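Local coordinates for Phosphoglucomutase/phosphomannomutase family protein (Burkholderia thailandensis, PDB 3UW2) that probably moves a phosphate group from one position to another within sugar phosphates, as a metal-binding member of the phosphohexose mutase family, at residues D176-Y181 and A210-K215; R184-I189 and F214-C219; G204-L209 and D363-G368. One frame throughout, in Å; residues are numbered along the deposited sequence.

Contact 1: D176-Y181 and A210-K215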
ATOM      1  N   ASP A 176      18.585  11.572  10.614  1.00 33.40           N
ATOM      2  CA  ASP A 176      18.090  10.238  10.908  1.00 33.37           C
ATOM      3  C   ASP A 176      16.835  10.353  11.776  1.00 32.43           C
ATOM      4  O   ASP A 176      16.881  10.771  12.912  1.00 34.64           O
ATOM      5  CB  ASP A 176      19.192   9.340  11.531  1.00 35.16           C
ATOM      6  CG  ASP A 176      18.746   7.853  11.711  1.00 36.87           C
ATOM      7  OD1 ASP A 176      17.619   7.442  11.442  1.00 37.15           O
ATOM      8  OD2 ASP A 176      19.570   7.076  12.156  1.00 47.20           O
ATOM      9  N   VAL A 177      15.728   9.918  11.218  1.00 30.95           N
ATOM     10  CA  VAL A 177      14.387   9.996  11.834  1.00 31.48           C
ATOM     11  C   VAL A 177      13.939   8.622  12.469  1.00 29.79           C
ATOM     12  O   VAL A 177      12.840   8.499  13.069  1.00 28.86           O
ATOM     13  CB  VAL A 177      13.376  10.443  10.750  1.00 31.31           C
ATOM     14  CG1 VAL A 177      12.945   9.260   9.901  1.00 28.77           C
ATOM     15  CG2 VAL A 177      12.142  11.066  11.391  1.00 33.90           C
ATOM     16  N   ALA A 178      14.819   7.623  12.428  1.00 27.89           N
ATOM     17  CA  ALA A 178      14.449   6.285  12.945  1.00 30.88           C
ATOM     18  C   ALA A 178      14.115   6.243  14.437  1.00 31.64           C
ATOM     19  O   ALA A 178      13.143   5.603  14.846  1.00 29.28           O
ATOM     20  CB  ALA A 178      15.561   5.273  12.619  1.00 36.38           C
ATOM     21  N   ASP A 179      14.915   6.911  15.249  1.00 29.91           N
ATOM     22  CA  ASP A 179      14.692   6.899  16.684  1.00 35.91           C
ATOM     23  C   ASP A 179      13.349   7.567  16.997  1.00 33.59           C
ATOM     24  O   ASP A 179      12.615   7.040  17.829  1.00 32.53           O
ATOM     25  CB  ASP A 179      15.768   7.692  17.440  1.00 37.68           C
ATOM     26  CG  ASP A 179      17.108   6.990  17.470  1.00 43.56           C
ATOM     27  OD1 ASP A 179      17.224   5.815  17.059  1.00 43.61           O
ATOM     28  OD2 ASP A 179      18.066   7.649  17.908  1.00 50.45           O
ATOM     29  N   GLN A 180      13.057   8.733  16.388  1.00 32.14           N
ATOM     30  CA  GLN A 180      11.739   9.374  16.621  1.00 34.28           C
ATOM     31  C   GLN A 180      10.615   8.405  16.208  1.00 32.52           C
ATOM     32  O   GLN A 180       9.601   8.282  16.869  1.00 32.79           O
ATOM     33  CB  GLN A 180      11.514  10.616  15.780  1.00 34.46           C
ATOM     34  CG  GLN A 180      12.200  11.839  16.276  1.00 41.10           C
ATOM     35  CD  GLN A 180      11.928  13.016  15.384  1.00 44.06           C
ATOM     36  OE1 GLN A 180      12.837  13.559  14.751  1.00 49.25           O
ATOM     37  NE2 GLN A 180      10.685  13.444  15.353  1.00 41.20           N
ATOM     38  N   TYR A 181      10.795   7.756  15.084  1.00 29.01           N
ATOM     39  CA  TYR A 181       9.736   6.819  14.612  1.00 27.81           C
ATOM     40  C   TYR A 181       9.482   5.659  15.612  1.00 28.20           C
ATOM     41  O   TYR A 181       8.355   5.405  16.072  1.00 27.96           O
ATOM     42  CB  TYR A 181      10.176   6.284  13.290  1.00 27.08           C
ATOM     43  CG  TYR A 181       9.195   5.287  12.641  1.00 26.20           C
ATOM     44  CD1 TYR A 181       8.061   5.725  11.949  1.00 25.95           C
ATOM     45  CD2 TYR A 181       9.468   3.934  12.677  1.00 26.12           C
ATOM     46  CE1 TYR A 181       7.195   4.760  11.327  1.00 26.05           C
ATOM     47  CE2 TYR A 181       8.636   2.993  12.102  1.00 25.58           C
ATOM     48  CZ  TYR A 181       7.494   3.419  11.405  1.00 25.92           C
ATOM     49  OH  TYR A 181       6.668   2.453  10.780  1.00 26.95           O
ATOM     50  N   ALA A 210      12.048  -2.919  10.821  1.00 24.89           N
ATOM     51  CA  ALA A 210      10.943  -3.752  11.379  1.00 26.61           C
ATOM     52  C   ALA A 210      11.428  -4.660  12.526  1.00 27.94           C
ATOM     53  O   ALA A 210      10.752  -4.752  13.567  1.00 27.99           O
ATOM     54  CB  ALA A 210      10.289  -4.586  10.306  1.00 26.46           C
ATOM     55  N   THR A 211      12.631  -5.238  12.392  1.00 28.22           N
ATOM     56  CA  THR A 211      13.144  -6.102  13.463  1.00 28.80           C
ATOM     57  C   THR A 211      13.440  -5.289  14.701  1.00 29.74           C
ATOM     58  O   THR A 211      13.082  -5.697  15.801  1.00 30.52           O
ATOM     59  CB  THR A 211      14.329  -6.987  13.012  1.00 30.95           C
ATOM     60  OG1 THR A 211      15.345  -6.162  12.414  1.00 36.10           O
ATOM     61  CG2 THR A 211      13.815  -7.993  11.960  1.00 28.07           C
ATOM     62  N   ARG A 212      14.060  -4.113  14.508  1.00 28.27           N
ATOM     63  CA  ARG A 212      14.282  -3.153  15.592  1.00 30.69           C
ATOM     64  C   ARG A 212      12.967  -2.826  16.319  1.00 30.01           C
ATOM     65  O   ARG A 212      12.928  -2.875  17.560  1.00 31.85           O
ATOM     66  CB  ARG A 212      14.858  -1.854  15.060  1.00 29.04           C
ATOM     67  CG  ARG A 212      15.113  -0.811  16.142  1.00 30.93           C
ATOM     68  CD  ARG A 212      15.807   0.439  15.571  1.00 33.78           C
ATOM     69  NE  ARG A 212      15.826   1.380  16.696  1.00 33.52           N
ATOM     70  CZ  ARG A 212      16.225   2.643  16.672  1.00 36.61           C
ATOM     71  NH1 ARG A 212      16.704   3.173  15.579  1.00 34.47           N
ATOM     72  NH2 ARG A 212      16.183   3.339  17.810  1.00 42.01           N
ATOM     73  N   LEU A 213      11.929  -2.491  15.555  1.00 29.14           N
ATOM     74  CA  LEU A 213      10.606  -2.114  16.127  1.00 28.38           C
ATOM     75  C   LEU A 213       9.991  -3.240  16.945  1.00 28.84           C
ATOM     76  O   LEU A 213       9.613  -3.011  18.098  1.00 30.35           O
ATOM     77  CB  LEU A 213       9.618  -1.653  15.028  1.00 24.38           C
ATOM     78  CG  LEU A 213       8.177  -1.401  15.432  1.00 26.96           C
ATOM     79  CD1 LEU A 213       8.187  -0.225  16.431  1.00 26.80           C
ATOM     80  CD2 LEU A 213       7.263  -1.097  14.213  1.00 26.18           C
ATOM     81  N   PHE A 214       9.875  -4.447  16.358  1.00 28.16           N
ATOM     82  CA  PHE A 214       9.203  -5.525  17.055  1.00 30.37           C
ATOM     83  C   PHE A 214      10.029  -6.024  18.260  1.00 33.01           C
ATOM     84  O   PHE A 214       9.463  -6.431  19.287  1.00 30.24           O
ATOM     85  CB  PHE A 214       8.778  -6.644  16.090  1.00 28.58           C
ATOM     86  CG  PHE A 214       7.897  -6.161  14.950  1.00 28.51           C
ATOM     87  CD1 PHE A 214       6.869  -5.213  15.162  1.00 32.37           C
ATOM     88  CD2 PHE A 214       8.079  -6.669  13.669  1.00 28.69           C
ATOM     89  CE1 PHE A 214       6.041  -4.757  14.112  1.00 33.69           C
ATOM     90  CE2 PHE A 214       7.307  -6.217  12.593  1.00 30.49           C
ATOM     91  CZ  PHE A 214       6.261  -5.273  12.804  1.00 31.71           C
ATOM     92  N   LYS A 215      11.371  -5.927  18.183  1.00 32.77           N
ATOM     93  CA  LYS A 215      12.174  -6.181  19.407  1.00 34.91           C
ATOM     94  C   LYS A 215      11.904  -5.155  20.492  1.00 34.20           C
ATOM     95  O   LYS A 215      11.835  -5.515  21.685  1.00 32.57           O
ATOM     96  CB  LYS A 215      13.695  -6.327  19.144  1.00 35.55           C
ATOM     97  CG  LYS A 215      14.015  -7.637  18.469  1.00 41.61           C
ATOM     98  CD  LYS A 215      15.495  -7.800  18.116  1.00 45.99           C
ATOM     99  CE  LYS A 215      15.763  -9.309  18.135  1.00 51.48           C
ATOM    100  NZ  LYS A 215      17.136  -9.784  17.762  1.00 63.42           N
TER
HETATM  101  O   HOH W   1      18.767   5.094  14.069  1.00 55.56           O
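Arg212 presents the edge of its guanidinium, NH1 and NH2, to Asp179 OD1 and lies beside the methyl of Ala178. Its CG is anti to the backbone N (chi1 -180°). The chain is extended from CG to NE, which carries the guanidinium across to the first turn of helix 178-186. NH1 and NH2 both grip one oxygen. Arg212 NH2 lies 2.8 Å from Asp179 OD1, and Arg212 NH1 lies 3.1 Å from the same OD1. OD1 sits in the guanidinium plane, but the carboxylate is turned 82° against that plane. This is therefore an end-on salt bridge to a single oxygen, not a flat two-oxygen pair. Ala178 CB packs 3.8 Å from Arg212 NH1.

A water adds a second link. It donates to Asp176 OD2 at 2.9 Å and accepts a weak bond from Arg212 NH1. The other oxygen of that carboxylate, Asp176 OD1, caps the helix by accepting from Ala178 N at 3.0 Å.

The ion pair joins the start of helix 178-186 to helix 206-216 at the protein surface; Asp179 and Arg212 are both exposed. Tyr181 and Leu213 both touch Leu365 of helix 364-375. Helix 101-107 packs against Val177 and Tyr181, and strand 221-224 against Thr211 and Phe214.

Contact 2: R184-I189 and F214-C219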
ATOM      1  N   ARG A 184       8.039   6.737  18.790  1.00 32.36           N
ATOM      2  CA  ARG A 184       6.675   7.238  18.678  1.00 32.47           C
ATOM      3  C   ARG A 184       5.725   6.040  18.726  1.00 30.46           C
ATOM      4  O   ARG A 184       4.674   6.112  19.369  1.00 32.82           O
ATOM      5  CB  ARG A 184       6.493   8.152  17.446  1.00 31.14           C
ATOM      6  CG  ARG A 184       5.056   8.376  17.017  1.00 30.74           C
ATOM      7  CD  ARG A 184       4.220   9.185  18.030  1.00 33.17           C
ATOM      8  NE  ARG A 184       2.870   9.421  17.510  1.00 31.05           N
ATOM      9  CZ  ARG A 184       1.878   8.521  17.561  1.00 30.55           C
ATOM     10  NH1 ARG A 184       2.058   7.310  18.118  1.00 30.44           N
ATOM     11  NH2 ARG A 184       0.699   8.813  17.038  1.00 29.35           N
ATOM     12  N   ILE A 185       6.071   4.938  18.070  1.00 28.65           N
ATOM     13  CA  ILE A 185       5.230   3.758  18.101  1.00 28.18           C
ATOM     14  C   ILE A 185       5.228   3.015  19.481  1.00 31.30           C
ATOM     15  O   ILE A 185       4.154   2.639  20.037  1.00 32.55           O
ATOM     16  CB  ILE A 185       5.587   2.794  16.946  1.00 26.63           C
ATOM     17  CG1 ILE A 185       5.256   3.472  15.562  1.00 26.25           C
ATOM     18  CG2 ILE A 185       4.794   1.512  17.145  1.00 25.79           C
ATOM     19  CD1 ILE A 185       5.812   2.709  14.355  1.00 25.06           C
ATOM     20  N   VAL A 186       6.432   2.812  20.007  1.00 32.75           N
ATOM     21  CA  VAL A 186       6.670   2.138  21.300  1.00 34.54           C
ATOM     22  C   VAL A 186       5.992   2.843  22.481  1.00 36.25           C
ATOM     23  O   VAL A 186       5.416   2.178  23.334  1.00 35.47           O
ATOM     24  CB  VAL A 186       8.201   1.911  21.502  1.00 36.41           C
ATOM     25  CG1 VAL A 186       8.580   1.589  22.950  1.00 41.54           C
ATOM     26  CG2 VAL A 186       8.657   0.782  20.573  1.00 32.40           C
ATOM     27  N   GLY A 187       6.047   4.179  22.514  1.00 36.30           N
ATOM     28  CA  GLY A 187       5.405   4.973  23.563  1.00 33.82           C
ATOM     29  C   GLY A 187       3.873   4.908  23.503  1.00 36.77           C
ATOM     30  O   GLY A 187       3.239   5.254  24.472  1.00 37.71           O
ATOM     31  N   ASP A 188       3.263   4.459  22.388  1.00 33.22           N
ATOM     32  CA  ASP A 188       1.773   4.351  22.333  1.00 35.28           C
ATOM     33  C   ASP A 188       1.275   2.900  22.319  1.00 32.72           C
ATOM     34  O   ASP A 188       0.101   2.662  22.500  1.00 34.66           O
ATOM     35  CB  ASP A 188       1.124   5.137  21.145  1.00 34.06           C
ATOM     36  CG  ASP A 188      -0.437   5.218  21.255  1.00 37.60           C
ATOM     37  OD1 ASP A 188      -0.984   5.694  22.298  1.00 36.96           O
ATOM     38  OD2 ASP A 188      -1.141   4.795  20.299  1.00 36.13           O
ATOM     39  N   ILE A 189       2.147   1.944  22.064  1.00 32.92           N
ATOM     40  CA  ILE A 189       1.733   0.554  22.013  1.00 32.27           C
ATOM     41  C   ILE A 189       2.522  -0.282  23.023  1.00 35.04           C
ATOM     42  O   ILE A 189       3.754  -0.349  22.998  1.00 35.64           O
ATOM     43  CB  ILE A 189       1.872  -0.040  20.583  1.00 33.23           C
ATOM     44  CG1 ILE A 189       0.935   0.665  19.573  1.00 29.77           C
ATOM     45  CG2 ILE A 189       1.591  -1.546  20.676  1.00 33.97           C
ATOM     46  CD1 ILE A 189       1.147   0.221  18.099  1.00 27.59           C
ATOM     47  N   PHE A 214       9.875  -4.447  16.358  1.00 28.16           N
ATOM     48  CA  PHE A 214       9.203  -5.525  17.055  1.00 30.37           C
ATOM     49  C   PHE A 214      10.029  -6.024  18.260  1.00 33.01           C
ATOM     50  O   PHE A 214       9.463  -6.431  19.287  1.00 30.24           O
ATOM     51  CB  PHE A 214       8.778  -6.644  16.090  1.00 28.58           C
ATOM     52  CG  PHE A 214       7.897  -6.161  14.950  1.00 28.51           C
ATOM     53  CD1 PHE A 214       6.869  -5.213  15.162  1.00 32.37           C
ATOM     54  CD2 PHE A 214       8.079  -6.669  13.669  1.00 28.69           C
ATOM     55  CE1 PHE A 214       6.041  -4.757  14.112  1.00 33.69           C
ATOM     56  CE2 PHE A 214       7.307  -6.217  12.593  1.00 30.49           C
ATOM     57  CZ  PHE A 214       6.261  -5.273  12.804  1.00 31.71           C
ATOM     58  N   LYS A 215      11.371  -5.927  18.183  1.00 32.77           N
ATOM     59  CA  LYS A 215      12.174  -6.181  19.407  1.00 34.91           C
ATOM     60  C   LYS A 215      11.904  -5.155  20.492  1.00 34.20           C
ATOM     61  O   LYS A 215      11.835  -5.515  21.685  1.00 32.57           O
ATOM     62  CB  LYS A 215      13.695  -6.327  19.144  1.00 35.55           C
ATOM     63  CG  LYS A 215      14.015  -7.637  18.469  1.00 41.61           C
ATOM     64  CD  LYS A 215      15.495  -7.800  18.116  1.00 45.99           C
ATOM     65  CE  LYS A 215      15.763  -9.309  18.135  1.00 51.48           C
ATOM     66  NZ  LYS A 215      17.136  -9.784  17.762  1.00 63.42           N
ATOM     67  N   ALA A 216      11.807  -3.888  20.080  1.00 32.47           N
ATOM     68  CA  ALA A 216      11.472  -2.794  20.979  1.00 34.85           C
ATOM     69  C   ALA A 216      10.079  -2.999  21.630  1.00 35.12           C
ATOM     70  O   ALA A 216       9.844  -2.554  22.751  1.00 33.83           O
ATOM     71  CB  ALA A 216      11.473  -1.467  20.228  1.00 33.86           C
ATOM     72  N   LEU A 217       9.153  -3.636  20.926  1.00 33.04           N
ATOM     73  CA  LEU A 217       7.847  -3.961  21.528  1.00 34.39           C
ATOM     74  C   LEU A 217       7.935  -5.193  22.467  1.00 37.81           C
ATOM     75  O   LEU A 217       6.971  -5.518  23.168  1.00 38.74           O
ATOM     76  CB  LEU A 217       6.797  -4.195  20.444  1.00 32.31           C
ATOM     77  CG  LEU A 217       6.460  -2.910  19.678  1.00 33.05           C
ATOM     78  CD1 LEU A 217       5.507  -3.245  18.557  1.00 34.79           C
ATOM     79  CD2 LEU A 217       5.871  -1.862  20.613  1.00 33.13           C
ATOM     80  N   GLY A 218       9.074  -5.881  22.461  1.00 38.41           N
ATOM     81  CA  GLY A 218       9.289  -6.991  23.401  1.00 40.51           C
ATOM     82  C   GLY A 218       9.177  -8.349  22.742  1.00 41.33           C
ATOM     83  O   GLY A 218       9.145  -9.346  23.427  1.00 42.28           O
ATOM     84  N   CYS A 219       9.095  -8.406  21.416  1.00 37.99           N
ATOM     85  CA  CYS A 219       8.931  -9.696  20.761  1.00 36.93           C
ATOM     86  C   CYS A 219      10.260 -10.343  20.423  1.00 38.29           C
ATOM     87  O   CYS A 219      11.241  -9.657  20.029  1.00 37.85           O
ATOM     88  CB  CYS A 219       8.113  -9.567  19.493  1.00 34.21           C
ATOM     89  SG  CYS A 219       6.445  -9.004  19.891  1.00 38.37           S
TER
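Val186 pushes one methyl, CG2, between Ala216 and Leu217. The interactions across this contact are apolar, with no hydrogen bond between the segments. Val186 CG2 is 3.6 Å from Ala216 CB and 3.8 Å from Leu217 CD2. The torsion at Val186 puts CG1 anti to the backbone N (chi1 164°) and leaves CG2 beside that N, where it faces both partners. The side chains of Val186 and Leu217 run past each other in opposite directions, so they meet alongside. Leu217 uses a single branch. Its CD2 touches Val186 and also reaches Ile189; Leu217 CD2 is 4.3 Å from Ile189 CG2.

One contact is between a methyl and a backbone oxygen. Leu217 CD2 lies 3.5 Å from Ile189 O, which is van der Waals packing of the leucine against the chain after the helix.

Backbone bonds shape both ends. Gly218 has positive phi (105°) and closes a Schellman motif. Cys219 N bonds to Phe214 O, and Gly218 N bonds to Lys215 O. In the other segment, Asp188 N bonds to Ile185 O at 3.1 Å. A salt bridge ties the side chain of Asp188 to Arg357.

The contact joins the C-terminal ends of helices 178-186 and 206-216. Helix 364-375 lies against both segments, with Ala369 touching Ile189 and Leu217. Phe214 touches Leu372 of that helix and also packs on strands 197-200 and 221-224.

Contact 3: G204-L209 and D363-G368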
ATOM      1  N   GLY A 204      14.554  -6.671   1.535  1.00 25.61           N
ATOM      2  CA  GLY A 204      14.107  -5.330   1.196  1.00 22.90           C
ATOM      3  C   GLY A 204      14.400  -4.406   2.350  1.00 26.37           C
ATOM      4  O   GLY A 204      14.903  -4.852   3.380  1.00 28.96           O
ATOM      5  N   VAL A 205      14.021  -3.138   2.214  1.00 25.07           N
ATOM      6  CA  VAL A 205      14.371  -2.148   3.193  1.00 25.54           C
ATOM      7  C   VAL A 205      13.600  -2.312   4.512  1.00 26.16           C
ATOM      8  O   VAL A 205      13.966  -1.726   5.515  1.00 27.42           O
ATOM      9  CB  VAL A 205      14.260  -0.710   2.583  1.00 27.23           C
ATOM     10  CG1 VAL A 205      12.816  -0.296   2.471  1.00 26.15           C
ATOM     11  CG2 VAL A 205      14.997   0.260   3.512  1.00 25.54           C
ATOM     12  N   ALA A 206      12.538  -3.143   4.556  1.00 24.24           N
ATOM     13  CA  ALA A 206      11.732  -3.298   5.788  1.00 24.84           C
ATOM     14  C   ALA A 206      12.571  -3.993   6.895  1.00 27.83           C
ATOM     15  O   ALA A 206      12.327  -3.787   8.092  1.00 29.39           O
ATOM     16  CB  ALA A 206      10.447  -4.140   5.520  1.00 26.24           C
ATOM     17  N   GLY A 207      13.545  -4.826   6.524  1.00 26.24           N
ATOM     18  CA  GLY A 207      14.124  -5.734   7.535  1.00 26.18           C
ATOM     19  C   GLY A 207      14.778  -5.127   8.780  1.00 28.93           C
ATOM     20  O   GLY A 207      14.370  -5.426   9.920  1.00 33.44           O
ATOM     21  N   PRO A 208      15.780  -4.245   8.592  1.00 27.77           N
ATOM     22  CA  PRO A 208      16.408  -3.649   9.767  1.00 28.59           C
ATOM     23  C   PRO A 208      15.464  -2.918  10.734  1.00 29.55           C
ATOM     24  O   PRO A 208      15.467  -3.192  11.949  1.00 30.88           O
ATOM     25  CB  PRO A 208      17.466  -2.698   9.159  1.00 32.23           C
ATOM     26  CG  PRO A 208      17.749  -3.284   7.787  1.00 32.28           C
ATOM     27  CD  PRO A 208      16.367  -3.752   7.333  1.00 28.07           C
ATOM     28  N   LEU A 209      14.688  -1.952  10.255  1.00 28.40           N
ATOM     29  CA  LEU A 209      13.834  -1.231  11.156  1.00 27.48           C
ATOM     30  C   LEU A 209      12.632  -2.066  11.647  1.00 27.75           C
ATOM     31  O   LEU A 209      12.190  -1.909  12.782  1.00 27.91           O
ATOM     32  CB  LEU A 209      13.299   0.017  10.462  1.00 30.51           C
ATOM     33  CG  LEU A 209      12.727   1.133  11.308  1.00 35.46           C
ATOM     34  CD1 LEU A 209      13.640   1.553  12.487  1.00 35.09           C
ATOM     35  CD2 LEU A 209      12.503   2.313  10.373  1.00 38.81           C
ATOM     36  N   ASP A 363       1.246   2.079   6.298  1.00 27.18           N
ATOM     37  CA  ASP A 363       2.524   1.719   6.938  1.00 25.72           C
ATOM     38  C   ASP A 363       2.405   0.241   7.371  1.00 25.66           C
ATOM     39  O   ASP A 363       1.676  -0.094   8.294  1.00 25.25           O
ATOM     40  CB  ASP A 363       2.732   2.635   8.183  1.00 25.99           C
ATOM     41  CG  ASP A 363       4.058   2.384   8.885  1.00 28.37           C
ATOM     42  OD1 ASP A 363       4.587   1.236   8.781  1.00 28.45           O
ATOM     43  OD2 ASP A 363       4.553   3.331   9.562  1.00 27.46           O
ATOM     44  N   GLY A 364       3.132  -0.622   6.695  1.00 25.95           N
ATOM     45  CA  GLY A 364       3.206  -2.027   7.040  1.00 26.98           C
ATOM     46  C   GLY A 364       3.773  -2.330   8.427  1.00 27.39           C
ATOM     47  O   GLY A 364       3.348  -3.315   9.073  1.00 25.66           O
ATOM     48  N   LEU A 365       4.748  -1.531   8.873  1.00 24.82           N
ATOM     49  CA  LEU A 365       5.413  -1.775  10.150  1.00 26.06           C
ATOM     50  C   LEU A 365       4.481  -1.332  11.312  1.00 27.10           C
ATOM     51  O   LEU A 365       4.411  -2.010  12.338  1.00 26.32           O
ATOM     52  CB  LEU A 365       6.715  -0.955  10.270  1.00 24.16           C
ATOM     53  CG  LEU A 365       7.973  -1.540   9.568  1.00 24.86           C
ATOM     54  CD1 LEU A 365       7.884  -1.520   8.048  1.00 22.39           C
ATOM     55  CD2 LEU A 365       9.186  -0.689  10.011  1.00 25.06           C
ATOM     56  N   TYR A 366       3.848  -0.162  11.165  1.00 26.36           N
ATOM     57  CA  TYR A 366       2.828   0.250  12.087  1.00 25.48           C
ATOM     58  C   TYR A 366       1.640  -0.698  12.101  1.00 25.68           C
ATOM     59  O   TYR A 366       1.134  -1.011  13.164  1.00 23.77           O
ATOM     60  CB  TYR A 366       2.354   1.692  11.773  1.00 24.46           C
ATOM     61  CG  TYR A 366       1.488   2.238  12.876  1.00 25.96           C
ATOM     62  CD1 TYR A 366       2.028   2.510  14.157  1.00 25.41           C
ATOM     63  CD2 TYR A 366       0.114   2.477  12.675  1.00 24.41           C
ATOM     64  CE1 TYR A 366       1.203   2.974  15.229  1.00 25.20           C
ATOM     65  CE2 TYR A 366      -0.698   2.950  13.708  1.00 24.14           C
ATOM     66  CZ  TYR A 366      -0.125   3.250  14.964  1.00 26.51           C
ATOM     67  OH  TYR A 366      -0.945   3.722  15.956  1.00 27.09           O
ATOM     68  N   THR A 367       1.184  -1.158  10.931  1.00 23.13           N
ATOM     69  CA  THR A 367       0.041  -2.117  10.934  1.00 24.84           C
ATOM     70  C   THR A 367       0.479  -3.368  11.726  1.00 27.43           C
ATOM     71  O   THR A 367      -0.307  -3.913  12.504  1.00 30.05           O
ATOM     72  CB  THR A 367      -0.317  -2.486   9.468  1.00 24.69           C
ATOM     73  OG1 THR A 367      -0.740  -1.287   8.805  1.00 27.56           O
ATOM     74  CG2 THR A 367      -1.413  -3.597   9.358  1.00 24.42           C
ATOM     75  N   GLY A 368       1.716  -3.841  11.506  1.00 25.86           N
ATOM     76  CA  GLY A 368       2.216  -4.992  12.245  1.00 25.86           C
ATOM     77  C   GLY A 368       2.113  -4.757  13.758  1.00 27.24           C
ATOM     78  O   GLY A 368       1.687  -5.619  14.495  1.00 25.80           O
TER
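Leu365 reaches across to Leu209, and the two side chains cross at about a right angle. Leu365 CD2 meets Leu209. It lies 4.2 Å from Leu209 CG and 4.1 Å from the backbone carbon C of Leu209, so this branch meets the base of the leucine. The other branch turns to Ala206, with Leu365 CD1 4.5 Å from Ala206 CB. Leu365 thus straddles one turn of the facing helix. Its CG stands beside the backbone N and anti to the carbonyl carbon (chi1 -81°), which carries both methyls toward that turn. The packing is apolar and buried.

The helix bearing Leu365 is capped by Asp363. Tyr366 N donates to Asp363 OD1 at 2.9 Å, from well above the carboxylate plane, and Leu365 N adds a weak bond to the same oxygen. Asp363 O takes two donors from opposite faces of its plane, Thr367 N and Thr367 OG1, the latter at 2.7 Å. Tyr181 OH holds the other carboxylate oxygen, OD2.

Phe263 of strand 259-263 touches both Ala206 and Leu365. The side chain of Ala206 is about 6 Å from that of Asp264, which binds zinc with Asp266 and Asp268. Backbone bonds link Val205 to Gly265 and Gly364 to Gly267. The contact is a helix-to-helix junction between alpha/beta/alpha domains II and III, next to the metal-binding loop of this phosphohexose mutase.

All three contacts use helix 206-216. Contact 3 takes its first turn, contact 1 its middle and contact 2 its C-terminal end. Contacts 1 and 2 also share helix 178-186, and their centres are about 9 Å apart. The centre of contact 3 is about 9 Å from that of contact 1 and about 13 Å from that of contact 2. Along the chain, 176-181 and 184-189 come first, then 204-209, 210-215 and 214-219, and 363-368 last. Contact 3 connects domain II to domain III. Tyr181, Leu213, Ile185 and Phe214 pack on helix 364-375. Helix 206-216 thus runs from near the zinc site, where it meets helix 364-375 of domain III, out to its packing with helix 178-186.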